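Local coordinates for E3 ubiquitin-protein ligase TRIM65 (Homo sapiens, PDB 7JL4) that attaches ubiquitin to target proteins as a RING-type E3 ligase in innate immunity, autophagy and inflammation, the part described being its C-terminal PRY-SPRY (B30.2) domain, at residues P26-R31 / Q61-Q66; G55-W60 / T175-L180; S80-T85 / V116-L121; G137-M142 / S155-T160. All blocks are in the same frame, centred on the assembly; numbering follows the deposited sequence.

Contact 1 (P26-R31 / Q61-Q66); sequences PVSANR and QVQCAQ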
loop_
_atom_site.group_PDB
_atom_site.type_symbol
_atom_site.label_atom_id
_atom_site.label_comp_id
_atom_site.label_asym_id
_atom_site.label_seq_id
_atom_site.Cartn_x
_atom_site.Cartn_y
_atom_site.Cartn_z
ATOM N N PRO A 26 -4.844 -12.310 6.358
ATOM C CA PRO A 26 -4.087 -13.539 6.018
ATOM C C PRO A 26 -4.749 -14.419 4.975
ATOM O O PRO A 26 -4.042 -15.186 4.309
ATOM C CB PRO A 26 -3.974 -14.277 7.367
ATOM C CG PRO A 26 -5.006 -13.632 8.281
ATOM C CD PRO A 26 -5.230 -12.241 7.784
ATOM N N VAL A 27 -6.076 -14.361 4.819
ATOM C CA VAL A 27 -6.726 -15.188 3.808
ATOM C C VAL A 27 -6.322 -14.728 2.406
ATOM O O VAL A 27 -6.195 -15.543 1.482
ATOM C CB VAL A 27 -8.255 -15.168 4.004
ATOM C CG1 VAL A 27 -8.941 -16.119 3.010
ATOM C CG2 VAL A 27 -8.612 -15.546 5.446
ATOM N N SER A 28 -6.104 -13.428 2.231
ATOM C CA SER A 28 -5.731 -12.849 0.942
ATOM C C SER A 28 -4.264 -13.063 0.578
ATOM O O SER A 28 -3.906 -12.975 -0.607
ATOM C CB SER A 28 -6.032 -11.352 0.982
ATOM O OG SER A 28 -4.970 -10.681 1.650
ATOM N N ALA A 29 -3.417 -13.345 1.560
ATOM C CA ALA A 29 -1.984 -13.202 1.374
ATOM C C ALA A 29 -1.446 -14.253 0.407
ATOM O O ALA A 29 -1.839 -15.427 0.450
ATOM C CB ALA A 29 -1.268 -13.314 2.716
ATOM N N ASN A 30 -0.525 -13.826 -0.459
ATOM C CA ASN A 30 0.118 -14.781 -1.352
ATOM C C ASN A 30 0.843 -15.839 -0.516
ATOM O O ASN A 30 1.333 -15.560 0.586
ATOM C CB ASN A 30 1.060 -14.040 -2.306
ATOM C CG ASN A 30 1.941 -14.964 -3.110
ATOM O OD1 ASN A 30 2.861 -15.600 -2.596
ATOM N ND2 ASN A 30 1.616 -15.087 -4.380
ATOM N N ARG A 31 0.854 -17.078 -1.027
ATOM C CA ARG A 31 1.312 -18.227 -0.243
ATOM C C ARG A 31 2.771 -18.112 0.174
ATOM O O ARG A 31 3.193 -18.805 1.106
ATOM C CB ARG A 31 1.119 -19.530 -1.031
ATOM N N GLN A 61 0.846 -10.269 -3.799
ATOM C CA GLN A 61 0.043 -9.225 -3.161
ATOM C C GLN A 61 -0.639 -9.719 -1.886
ATOM O O GLN A 61 -0.785 -10.922 -1.630
ATOM C CB GLN A 61 -1.028 -8.654 -4.121
ATOM C CG GLN A 61 -0.400 -7.898 -5.307
ATOM C CD GLN A 61 -1.386 -7.481 -6.386
ATOM O OE1 GLN A 61 -2.615 -7.496 -6.208
ATOM N NE2 GLN A 61 -0.853 -7.129 -7.522
ATOM N N VAL A 62 -1.054 -8.745 -1.079
ATOM C CA VAL A 62 -1.823 -9.004 0.133
ATOM C C VAL A 62 -2.619 -7.737 0.398
ATOM O O VAL A 62 -2.147 -6.634 0.109
ATOM C CB VAL A 62 -0.896 -9.353 1.319
ATOM C CG1 VAL A 62 0.112 -8.230 1.528
ATOM C CG2 VAL A 62 -1.726 -9.611 2.612
ATOM N N GLN A 63 -3.835 -7.890 0.938
ATOM C CA GLN A 63 -4.670 -6.740 1.270
ATOM C C GLN A 63 -4.871 -6.656 2.785
ATOM O O GLN A 63 -4.478 -7.551 3.542
ATOM C CB GLN A 63 -6.031 -6.809 0.564
ATOM C CG GLN A 63 -6.933 -7.927 1.096
ATOM C CD GLN A 63 -8.267 -8.049 0.358
ATOM O OE1 GLN A 63 -8.500 -7.384 -0.649
ATOM N NE2 GLN A 63 -9.158 -8.891 0.883
ATOM N N CYS A 64 -5.463 -5.554 3.231
ATOM C CA CYS A 64 -5.691 -5.359 4.658
ATOM C C CYS A 64 -7.098 -5.794 5.025
ATOM O O CYS A 64 -7.971 -5.981 4.175
ATOM C CB CYS A 64 -5.475 -3.897 5.052
ATOM S SG CYS A 64 -3.742 -3.390 5.048
ATOM N N ALA A 65 -7.321 -5.932 6.325
ATOM C CA ALA A 65 -8.623 -6.306 6.841
ATOM C C ALA A 65 -9.556 -5.122 7.006
ATOM O O ALA A 65 -10.674 -5.308 7.496
ATOM C CB ALA A 65 -8.466 -7.008 8.193
ATOM N N GLN A 66 -9.133 -3.919 6.647
ATOM C CA GLN A 66 -9.959 -2.725 6.798
ATOM C C GLN A 66 -10.367 -2.195 5.428
ATOM O O GLN A 66 -9.597 -2.293 4.468
ATOM C CB GLN A 66 -9.202 -1.620 7.552
ATOM C CG GLN A 66 -8.900 -1.991 9.016
ATOM C CD GLN A 66 -7.716 -2.947 9.162
ATOM O OE1 GLN A 66 -6.781 -2.954 8.339
ATOM N NE2 GLN A 66 -7.751 -3.758 10.193
#
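With chi1 at 81°, S28 holds its OG between its own backbone N and carbonyl carbon, turned to meet the backbone N of Q63; V62 sets its CG2 anti to the backbone N, where it meets A29. The bond from Q63 N to S28 OG is almost straight, 3.1 Å long with 175° at the hydrogen. The same hydroxyl also bonds D25 O, so a buried polar atom is gripped by two main-chain groups. Q63 sets its CG beside the serine, 3.4 Å from S28 OG and 3.5 Å from S28 CB, and its extended chain carries NE2 on to a hydrogen bond with D25 OD2. The strand 61-63 is an edge strand of one of the two antiparallel sheets of the PRY-SPRY β-sandwich, and the loop 26-31, leading into strand 33-36 of the other sheet, runs along it. A second bond lies two residues further down the loop: N30 N donates to Q61 O at 3.1 Å, meeting the carbonyl nearly head-on at a C=O...N angle of 165° but bent at the hydrogen. Between the two bonds the only apolar side-chain touch is A29 CB on V62 CG2, 3.7 Å apart. V62 also rests on F33. The amide of N30 looks away from the strand: OD1 takes H32 N and ND2 reaches L59 O, which ties the turn to the chain entering strand 61-63.

Contact 2 (G55-W60 / T175-L180); sequences GSFELW and TPVFWL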
loop_
_atom_site.group_PDB
_atom_site.type_symbol
_atom_site.label_atom_id
_atom_site.label_comp_id
_atom_site.label_asym_id
_atom_site.label_seq_id
_atom_site.Cartn_x
_atom_site.Cartn_y
_atom_site.Cartn_z
ATOM N N GLY A 55 -9.042 -17.585 -2.321
ATOM C CA GLY A 55 -8.985 -16.167 -2.061
ATOM C C GLY A 55 -7.591 -15.595 -1.959
ATOM O O GLY A 55 -7.442 -14.367 -1.884
ATOM N N SER A 56 -6.561 -16.433 -1.946
ATOM C CA SER A 56 -5.211 -15.924 -1.829
ATOM C C SER A 56 -4.767 -15.366 -3.173
ATOM O O SER A 56 -5.079 -15.928 -4.229
ATOM C CB SER A 56 -4.255 -17.017 -1.355
ATOM O OG SER A 56 -4.359 -18.174 -2.161
ATOM N N PHE A 57 -4.063 -14.240 -3.123
ATOM C CA PHE A 57 -3.492 -13.656 -4.333
ATOM C C PHE A 57 -2.468 -14.605 -4.945
ATOM O O PHE A 57 -1.580 -15.108 -4.246
ATOM C CB PHE A 57 -2.827 -12.316 -4.009
ATOM C CG PHE A 57 -3.774 -11.142 -3.941
ATOM C CD1 PHE A 57 -4.229 -10.535 -5.102
ATOM C CD2 PHE A 57 -4.154 -10.606 -2.717
ATOM C CE1 PHE A 57 -5.071 -9.443 -5.067
ATOM C CE2 PHE A 57 -5.002 -9.509 -2.657
ATOM C CZ PHE A 57 -5.472 -8.925 -3.834
ATOM N N GLU A 58 -2.621 -14.882 -6.249
ATOM C CA GLU A 58 -1.557 -15.518 -7.022
ATOM C C GLU A 58 -0.487 -14.503 -7.410
ATOM O O GLU A 58 0.700 -14.842 -7.515
ATOM C CB GLU A 58 -2.145 -16.174 -8.277
ATOM C CG GLU A 58 -3.136 -17.297 -7.978
ATOM C CD GLU A 58 -3.740 -17.909 -9.226
ATOM O OE1 GLU A 58 -3.420 -17.449 -10.345
ATOM O OE2 GLU A 58 -4.544 -18.853 -9.083
ATOM N N LEU A 59 -0.907 -13.266 -7.649
ATOM C CA LEU A 59 -0.011 -12.134 -7.690
ATOM C C LEU A 59 0.768 -12.048 -6.385
ATOM O O LEU A 59 0.412 -12.660 -5.385
ATOM C CB LEU A 59 -0.820 -10.861 -7.901
ATOM C CG LEU A 59 -1.655 -11.020 -9.184
ATOM C CD1 LEU A 59 -2.774 -9.988 -9.227
ATOM C CD2 LEU A 59 -0.796 -10.929 -10.414
ATOM N N TRP A 60 1.842 -11.272 -6.392
ATOM C CA TRP A 60 2.657 -11.116 -5.184
ATOM C C TRP A 60 2.059 -10.006 -4.318
ATOM O O TRP A 60 2.669 -8.958 -4.095
ATOM C CB TRP A 60 4.105 -10.820 -5.561
ATOM C CG TRP A 60 4.746 -11.942 -6.296
ATOM C CD1 TRP A 60 4.358 -13.242 -6.279
ATOM C CD2 TRP A 60 5.892 -11.871 -7.162
ATOM N NE1 TRP A 60 5.188 -13.996 -7.082
ATOM C CE2 TRP A 60 6.131 -13.174 -7.643
ATOM C CE3 TRP A 60 6.731 -10.832 -7.584
ATOM C CZ2 TRP A 60 7.189 -13.474 -8.514
ATOM C CZ3 TRP A 60 7.771 -11.129 -8.466
ATOM C CH2 TRP A 60 7.991 -12.440 -8.912
ATOM N N THR A 175 -10.149 -0.957 -0.163
ATOM C CA THR A 175 -9.322 -1.774 0.724
ATOM C C THR A 175 -7.854 -1.556 0.397
ATOM O O THR A 175 -7.482 -1.673 -0.778
ATOM C CB THR A 175 -9.680 -3.264 0.545
ATOM O OG1 THR A 175 -11.075 -3.467 0.836
ATOM C CG2 THR A 175 -8.875 -4.112 1.510
ATOM N N PRO A 176 -6.995 -1.222 1.368
ATOM C CA PRO A 176 -5.559 -1.134 1.081
ATOM C C PRO A 176 -5.027 -2.457 0.542
ATOM O O PRO A 176 -5.406 -3.538 1.016
ATOM C CB PRO A 176 -4.938 -0.818 2.449
ATOM C CG PRO A 176 -6.068 -0.202 3.272
ATOM C CD PRO A 176 -7.314 -0.917 2.785
ATOM N N VAL A 177 -4.109 -2.368 -0.430
ATOM C CA VAL A 177 -3.563 -3.556 -1.073
ATOM C C VAL A 177 -2.122 -3.247 -1.482
ATOM O O VAL A 177 -1.786 -2.103 -1.791
ATOM C CB VAL A 177 -4.448 -3.991 -2.266
ATOM C CG1 VAL A 177 -4.543 -2.871 -3.318
ATOM C CG2 VAL A 177 -3.936 -5.302 -2.873
ATOM N N PHE A 178 -1.264 -4.261 -1.416
ATOM C CA PHE A 178 0.184 -4.085 -1.527
ATOM C C PHE A 178 0.801 -5.173 -2.401
ATOM O O PHE A 178 0.343 -6.315 -2.395
ATOM C CB PHE A 178 0.816 -4.124 -0.131
ATOM C CG PHE A 178 0.256 -3.084 0.796
ATOM C CD1 PHE A 178 0.791 -1.805 0.811
ATOM C CD2 PHE A 178 -0.821 -3.375 1.617
ATOM C CE1 PHE A 178 0.281 -0.824 1.635
ATOM C CE2 PHE A 178 -1.362 -2.400 2.453
ATOM C CZ PHE A 178 -0.806 -1.108 2.454
ATOM N N TRP A 179 1.882 -4.819 -3.110
ATOM C CA TRP A 179 2.689 -5.749 -3.889
ATOM C C TRP A 179 4.116 -5.713 -3.357
ATOM O O TRP A 179 4.623 -4.642 -2.996
ATOM C CB TRP A 179 2.693 -5.362 -5.362
ATOM C CG TRP A 179 3.656 -6.141 -6.226
ATOM C CD1 TRP A 179 3.422 -7.327 -6.832
ATOM C CD2 TRP A 179 4.985 -5.736 -6.616
ATOM N NE1 TRP A 179 4.541 -7.704 -7.596
ATOM C CE2 TRP A 179 5.507 -6.739 -7.461
ATOM C CE3 TRP A 179 5.781 -4.621 -6.322
ATOM C CZ2 TRP A 179 6.792 -6.659 -8.014
ATOM C CZ3 TRP A 179 7.058 -4.541 -6.867
ATOM C CH2 TRP A 179 7.546 -5.559 -7.703
ATOM N N LEU A 180 4.752 -6.882 -3.286
ATOM C CA LEU A 180 6.091 -7.019 -2.718
ATOM C C LEU A 180 6.938 -7.934 -3.584
ATOM O O LEU A 180 6.589 -9.102 -3.777
ATOM C CB LEU A 180 6.048 -7.603 -1.304
ATOM C CG LEU A 180 5.463 -6.860 -0.122
ATOM C CD1 LEU A 180 3.935 -6.977 -0.125
ATOM C CD2 LEU A 180 6.087 -7.468 1.132
#
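W60 O lies at the centre of the contact, receiving L180 N in a 3.1 Å hydrogen bond and W179 CA in a 3.2 Å CA-H...O contact. The carbonyl points almost straight at the amide of L180. Beside it the two tryptophan side chains lie next to each other and point the same way: W179 CD1 sits 3.8 Å from W60 CB, and W179 NE1 comes within 3.8 Å of W60 CE3. With CG anti to the backbone N (chi1 172°), the W179 indole leans to the carbonyl side of its residue, alongside W60. Further along, F57 and V177 cross at about a right angle, F57 CZ touching V177 CG2 at 4.1 Å. A hydrogen bond from W179 NE1 to T102 OG1 helps fix the rotation of the indole. A lysine in place of W179 would probably strip the flank of W60 of its aromatic neighbour and leave T102 OG1 without the indole N-H. H44 meets the W60 ring edge-to-face and bonds L180 O through ND1, while R95 makes a cation-pi contact with F57. The loop 55-60 thus leads into edge strand 61-63 next to strand 175-180, a pairing within one antiparallel sheet of the PRY-SPRY β-sandwich.

Contact 3 (S80-T85 / V116-L121); sequences SDHSVT and VQEDSL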
loop_
_atom_site.group_PDB
_atom_site.type_symbol
_atom_site.label_atom_id
_atom_site.label_comp_id
_atom_site.label_asym_id
_atom_site.label_seq_id
_atom_site.Cartn_x
_atom_site.Cartn_y
_atom_site.Cartn_z
ATOM N N SER A 80 11.005 -2.191 3.752
ATOM C CA SER A 80 12.408 -2.534 4.014
ATOM C C SER A 80 13.330 -2.104 2.882
ATOM O O SER A 80 14.551 -2.026 3.090
ATOM C CB SER A 80 12.603 -4.043 4.226
ATOM O OG SER A 80 12.231 -4.781 3.062
ATOM N N ASP A 81 12.780 -1.851 1.696
ATOM C CA ASP A 81 13.567 -1.666 0.476
ATOM C C ASP A 81 12.611 -1.194 -0.612
ATOM O O ASP A 81 11.394 -1.166 -0.414
ATOM C CB ASP A 81 14.246 -2.966 0.059
ATOM C CG ASP A 81 15.421 -2.757 -0.903
ATOM O OD1 ASP A 81 15.767 -1.599 -1.249
ATOM O OD2 ASP A 81 16.009 -3.786 -1.286
ATOM N N HIS A 82 13.175 -0.843 -1.774
ATOM C CA HIS A 82 12.354 -0.535 -2.937
ATOM C C HIS A 82 11.758 -1.820 -3.510
ATOM O O HIS A 82 12.072 -2.931 -3.074
ATOM C CB HIS A 82 13.177 0.179 -4.009
ATOM C CG HIS A 82 14.353 -0.623 -4.478
ATOM N ND1 HIS A 82 14.211 -1.762 -5.241
ATOM C CD2 HIS A 82 15.677 -0.487 -4.245
ATOM C CE1 HIS A 82 15.404 -2.279 -5.482
ATOM N NE2 HIS A 82 16.311 -1.523 -4.892
ATOM N N SER A 83 10.957 -1.646 -4.566
ATOM C CA SER A 83 10.220 -2.718 -5.243
ATOM C C SER A 83 9.060 -3.205 -4.372
ATOM O O SER A 83 8.917 -4.392 -4.077
ATOM C CB SER A 83 11.135 -3.863 -5.656
ATOM O OG SER A 83 12.233 -3.343 -6.405
ATOM N N VAL A 84 8.242 -2.250 -3.940
ATOM C CA VAL A 84 6.953 -2.510 -3.321
ATOM C C VAL A 84 5.937 -1.575 -3.960
ATOM O O VAL A 84 6.290 -0.524 -4.508
ATOM C CB VAL A 84 7.000 -2.314 -1.781
ATOM C CG1 VAL A 84 8.050 -3.246 -1.162
ATOM C CG2 VAL A 84 7.322 -0.876 -1.430
ATOM N N THR A 85 4.653 -1.955 -3.877
ATOM C CA THR A 85 3.567 -1.109 -4.362
ATOM C C THR A 85 2.551 -0.952 -3.244
ATOM O O THR A 85 2.194 -1.937 -2.592
ATOM C CB THR A 85 2.856 -1.683 -5.596
ATOM O OG1 THR A 85 3.791 -1.873 -6.657
ATOM C CG2 THR A 85 1.726 -0.722 -6.088
ATOM N N VAL A 116 7.257 1.930 -5.621
ATOM C CA VAL A 116 8.555 2.505 -5.307
ATOM C C VAL A 116 9.610 1.663 -6.012
ATOM O O VAL A 116 9.726 0.461 -5.766
ATOM C CB VAL A 116 8.793 2.536 -3.793
ATOM C CG1 VAL A 116 10.127 3.177 -3.463
ATOM C CG2 VAL A 116 7.644 3.281 -3.132
ATOM N N GLN A 117 10.372 2.280 -6.892
ATOM C CA GLN A 117 11.408 1.555 -7.626
ATOM C C GLN A 117 12.779 2.030 -7.181
ATOM O O GLN A 117 12.898 2.960 -6.377
ATOM C CB GLN A 117 11.212 1.750 -9.125
ATOM C CG GLN A 117 10.001 1.030 -9.672
ATOM C CD GLN A 117 9.741 1.386 -11.129
ATOM O OE1 GLN A 117 10.005 2.515 -11.564
ATOM N NE2 GLN A 117 9.282 0.411 -11.903
ATOM N N GLU A 118 13.824 1.393 -7.742
ATOM C CA GLU A 118 15.197 1.717 -7.371
ATOM C C GLU A 118 15.460 3.209 -7.469
ATOM O O GLU A 118 16.046 3.812 -6.563
ATOM C CB GLU A 118 16.181 0.987 -8.286
ATOM C CG GLU A 118 16.298 -0.510 -8.113
ATOM C CD GLU A 118 15.210 -1.286 -8.848
ATOM O OE1 GLU A 118 15.323 -2.539 -8.877
ATOM O OE2 GLU A 118 14.224 -0.658 -9.333
ATOM N N ASP A 119 15.049 3.817 -8.585
ATOM C CA ASP A 119 15.462 5.181 -8.890
ATOM C C ASP A 119 14.302 6.029 -9.400
ATOM O O ASP A 119 14.536 7.040 -10.073
ATOM C CB ASP A 119 16.602 5.176 -9.929
ATOM N N SER A 120 13.065 5.655 -9.087
ATOM C CA SER A 120 11.895 6.406 -9.513
ATOM C C SER A 120 10.689 5.913 -8.722
ATOM O O SER A 120 10.755 4.906 -8.013
ATOM C CB SER A 120 11.645 6.249 -11.005
ATOM O OG SER A 120 11.363 4.893 -11.257
ATOM N N LEU A 121 9.581 6.625 -8.883
ATOM C CA LEU A 121 8.265 6.190 -8.416
ATOM C C LEU A 121 7.349 6.060 -9.627
ATOM O O LEU A 121 7.539 6.765 -10.623
ATOM C CB LEU A 121 7.649 7.198 -7.445
ATOM C CG LEU A 121 8.443 7.627 -6.219
ATOM C CD1 LEU A 121 7.688 8.732 -5.490
ATOM C CD2 LEU A 121 8.695 6.430 -5.307
HETATM O O HOH W 1 14.211 -4.717 -7.995
HETATM O O HOH W 2 11.558 -1.726 -8.593
#
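Main-chain bonds join S83 and V84 to V116. S83 N donates to V116 O at 2.7 Å, tilted out of the carbonyl plane, and V116 N donates to V84 O at 2.9 Å, nearly in line with that carbonyl. S83 and V84 therefore both face V116, a G1 β bulge, with S83 in the positive-phi conformation of its first position. The bulge lies where strand 84-89 begins beside the end of strand 111-116, in the six-stranded antiparallel sheet of the SPRY β-sandwich; segment 116-121 carries the chain from that strand through a turn into strand 120-125, and Q117 N bonds S120 O across it.

The aromatic contact is a CH-pi one. E118 CG stands over one face of the H82 imidazole, 3.5 Å from the ring centroid and 24° off its normal, displaced toward CE1 and NE2. The glutamate chain bends at chi2 (83°), which brings its carboxylate past the ring, the two planes 37° apart. D81 CG is on the opposite face, farther off. In the ring plane, H82 ND1 and S83 OG are 2.8 Å apart and share a hydrogen bond that either could donate.

Water links the serine and the glutamate. One water bridges S83 OG to E118 OE1, donating to the carboxylate over 2.6 Å, and a second joins the same hydroxyl to E118 OE2. Both carboxylate oxygens of the solvent-exposed E118 are thus engaged by water. Apolar packing is slight: V84 CG2 approaches V116 CB at 4.4 Å, while V116 also touches R138.

Contact 4 (G137-M142 / S155-T160); sequences GRLLGM and SLEPQT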
loop_
_atom_site.group_PDB
_atom_site.type_symbol
_atom_site.label_atom_id
_atom_site.label_comp_id
_atom_site.label_asym_id
_atom_site.label_seq_id
_atom_site.Cartn_x
_atom_site.Cartn_y
_atom_site.Cartn_z
ATOM N N GLY A 137 13.560 7.991 1.041
ATOM C CA GLY A 137 12.838 7.634 2.251
ATOM C C GLY A 137 11.998 6.387 2.061
ATOM O O GLY A 137 11.424 6.150 1.000
ATOM N N ARG A 138 11.910 5.582 3.122
ATOM C CA ARG A 138 11.135 4.347 3.094
ATOM C C ARG A 138 9.931 4.377 4.033
ATOM O O ARG A 138 9.308 3.333 4.259
ATOM C CB ARG A 138 12.042 3.159 3.432
ATOM C CG ARG A 138 13.150 2.937 2.394
ATOM C CD ARG A 138 12.594 2.412 1.086
ATOM N NE ARG A 138 13.649 2.390 0.046
ATOM C CZ ARG A 138 13.734 3.253 -0.963
ATOM N NH1 ARG A 138 12.844 4.221 -1.080
ATOM N NH2 ARG A 138 14.729 3.158 -1.853
ATOM N N LEU A 139 9.593 5.533 4.591
ATOM C CA LEU A 139 8.409 5.678 5.438
ATOM C C LEU A 139 7.377 6.444 4.622
ATOM O O LEU A 139 7.582 7.618 4.292
ATOM C CB LEU A 139 8.756 6.391 6.742
ATOM C CG LEU A 139 7.572 6.590 7.679
ATOM C CD1 LEU A 139 6.962 5.252 8.063
ATOM C CD2 LEU A 139 7.996 7.358 8.919
ATOM N N LEU A 140 6.276 5.778 4.277
ATOM C CA LEU A 140 5.350 6.293 3.290
ATOM C C LEU A 140 3.978 6.455 3.918
ATOM O O LEU A 140 3.565 5.634 4.745
ATOM C CB LEU A 140 5.280 5.356 2.084
ATOM C CG LEU A 140 6.685 5.169 1.501
ATOM C CD1 LEU A 140 6.737 3.953 0.601
ATOM C CD2 LEU A 140 7.082 6.442 0.765
ATOM N N GLY A 141 3.274 7.516 3.536
ATOM C CA GLY A 141 1.935 7.772 4.043
ATOM C C GLY A 141 0.911 7.756 2.925
ATOM O O GLY A 141 1.212 8.103 1.781
ATOM N N MET A 142 -0.320 7.362 3.271
ATOM C CA MET A 142 -1.464 7.416 2.368
ATOM C C MET A 142 -2.596 8.161 3.055
ATOM O O MET A 142 -3.075 7.722 4.108
ATOM C CB MET A 142 -1.902 6.014 1.946
ATOM C CG MET A 142 -0.805 5.281 1.119
ATOM S SD MET A 142 -1.216 3.550 0.839
ATOM C CE MET A 142 -2.659 3.691 -0.195
ATOM N N SER A 155 5.913 10.899 1.300
ATOM C CA SER A 155 7.127 10.430 1.947
ATOM C C SER A 155 7.257 11.198 3.250
ATOM O O SER A 155 6.919 12.382 3.303
ATOM C CB SER A 155 8.350 10.655 1.050
ATOM O OG SER A 155 9.521 10.267 1.741
ATOM N N LEU A 156 7.694 10.528 4.316
ATOM C CA LEU A 156 7.683 11.201 5.597
ATOM C C LEU A 156 9.097 11.458 6.106
ATOM O O LEU A 156 9.266 12.178 7.095
ATOM C CB LEU A 156 6.945 10.371 6.663
ATOM C CG LEU A 156 5.414 10.560 6.537
ATOM C CD1 LEU A 156 4.833 11.955 6.752
ATOM C CD2 LEU A 156 4.760 9.784 5.383
ATOM N N GLU A 157 10.114 10.853 5.488
ATOM C CA GLU A 157 11.495 11.052 5.902
ATOM C C GLU A 157 12.322 11.391 4.667
ATOM O O GLU A 157 12.182 10.727 3.620
ATOM C CB GLU A 157 12.062 9.821 6.653
ATOM C CG GLU A 157 11.902 8.491 5.927
ATOM C CD GLU A 157 12.557 7.317 6.635
ATOM O OE1 GLU A 157 13.306 6.566 5.967
ATOM O OE2 GLU A 157 12.333 7.151 7.859
ATOM N N PRO A 158 13.157 12.438 4.724
ATOM C CA PRO A 158 13.400 13.289 5.898
ATOM C C PRO A 158 12.365 14.389 6.181
ATOM O O PRO A 158 12.347 14.891 7.308
ATOM C CB PRO A 158 14.742 13.931 5.570
ATOM C CG PRO A 158 14.722 14.038 4.089
ATOM C CD PRO A 158 14.028 12.809 3.593
ATOM N N GLN A 159 11.561 14.794 5.202
ATOM C CA GLN A 159 10.482 15.738 5.451
ATOM C C GLN A 159 9.169 15.100 5.049
ATOM O O GLN A 159 9.136 14.098 4.334
ATOM C CB GLN A 159 10.590 17.034 4.645
ATOM C CG GLN A 159 11.761 17.885 4.894
ATOM C CD GLN A 159 11.871 18.961 3.831
ATOM O OE1 GLN A 159 12.782 18.949 2.997
ATOM N NE2 GLN A 159 10.970 19.946 3.903
ATOM N N THR A 160 8.085 15.752 5.465
ATOM C CA THR A 160 6.758 15.424 4.971
ATOM C C THR A 160 6.613 16.034 3.577
ATOM O O THR A 160 6.615 17.259 3.434
ATOM C CB THR A 160 5.702 15.964 5.927
ATOM O OG1 THR A 160 5.978 15.486 7.256
ATOM C CG2 THR A 160 4.319 15.502 5.485
HETATM O O HOH W 3 12.831 10.733 0.893
HETATM O O HOH W 4 10.023 8.590 3.557
#
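E157 reaches over G137-L139 atom by atom. Its CB carries CG between the backbone N and carbonyl carbon (chi1 52°), and from there the chain runs extended along the other segment. CG lies 3.9 Å from both L139 CB and G137 CA; CD stays against L139 CB; OE1 ends 3.3 Å from R138 N, a weak but nearly straight hydrogen bond; OE2 passes L139 CB and forms a salt bridge with R78. An alanine at E157 would probably leave R78 without this carboxylate mate and R138 N without its weak acceptor, and uncover the flank of L139. The backbone carbonyl E157 O takes a CA-H...O contact from G137 CA at 3.4 Å, so close that G137, without a side chain, fits against this carbonyl. One water bridges G137 N and E157 O. Another donates to L139 O over 2.7 Å and accepts from E157 N, so it links the two.

Closer pairing remains at L139-G141. L156 N donates to L139 O at 2.9 Å, and L140 faces S155 as an antiparallel non-hydrogen-bonded pair. L156 CB packs on L139 CD2, whereas L156 CD2 reaches 3.3 Å from G141 N, lying over the bare glycine backbone. Strands 139-145 and 150-155 are neighbours in the seven-stranded antiparallel sheet of the SPRY sandwich. Strand 72-79 flanks 139-145 on its other side, helix 10-15 packs against L139 and L156 through R12, and L140 reaches L86 of strand 84-89 in the other sheet.

How the contacts relate
All four contacts belong to one PRY-SPRY β-sandwich. Contacts 1 and 2 alternate along the chain and adjoin, centres about 6 Å apart, sharing neighbouring strands 61-63 and 175-180; S28 O probably bonds F57 N between them. Contact 3 is nested within contact 2 along the chain, centres about 17 Å apart, further across the same six-stranded sheet, W179 O meeting T85 N. Contact 4 follows contact 3 in sequence, its centre about 13 Å away, and belongs to the seven-stranded sheet; R138 packs on H82. Contacts 1 and 4, about 24 Å apart between centres, lie on opposite sides of the chain's centre. Contact 2 joins segments 115 residues apart, contacts 3 and 4 forming in between.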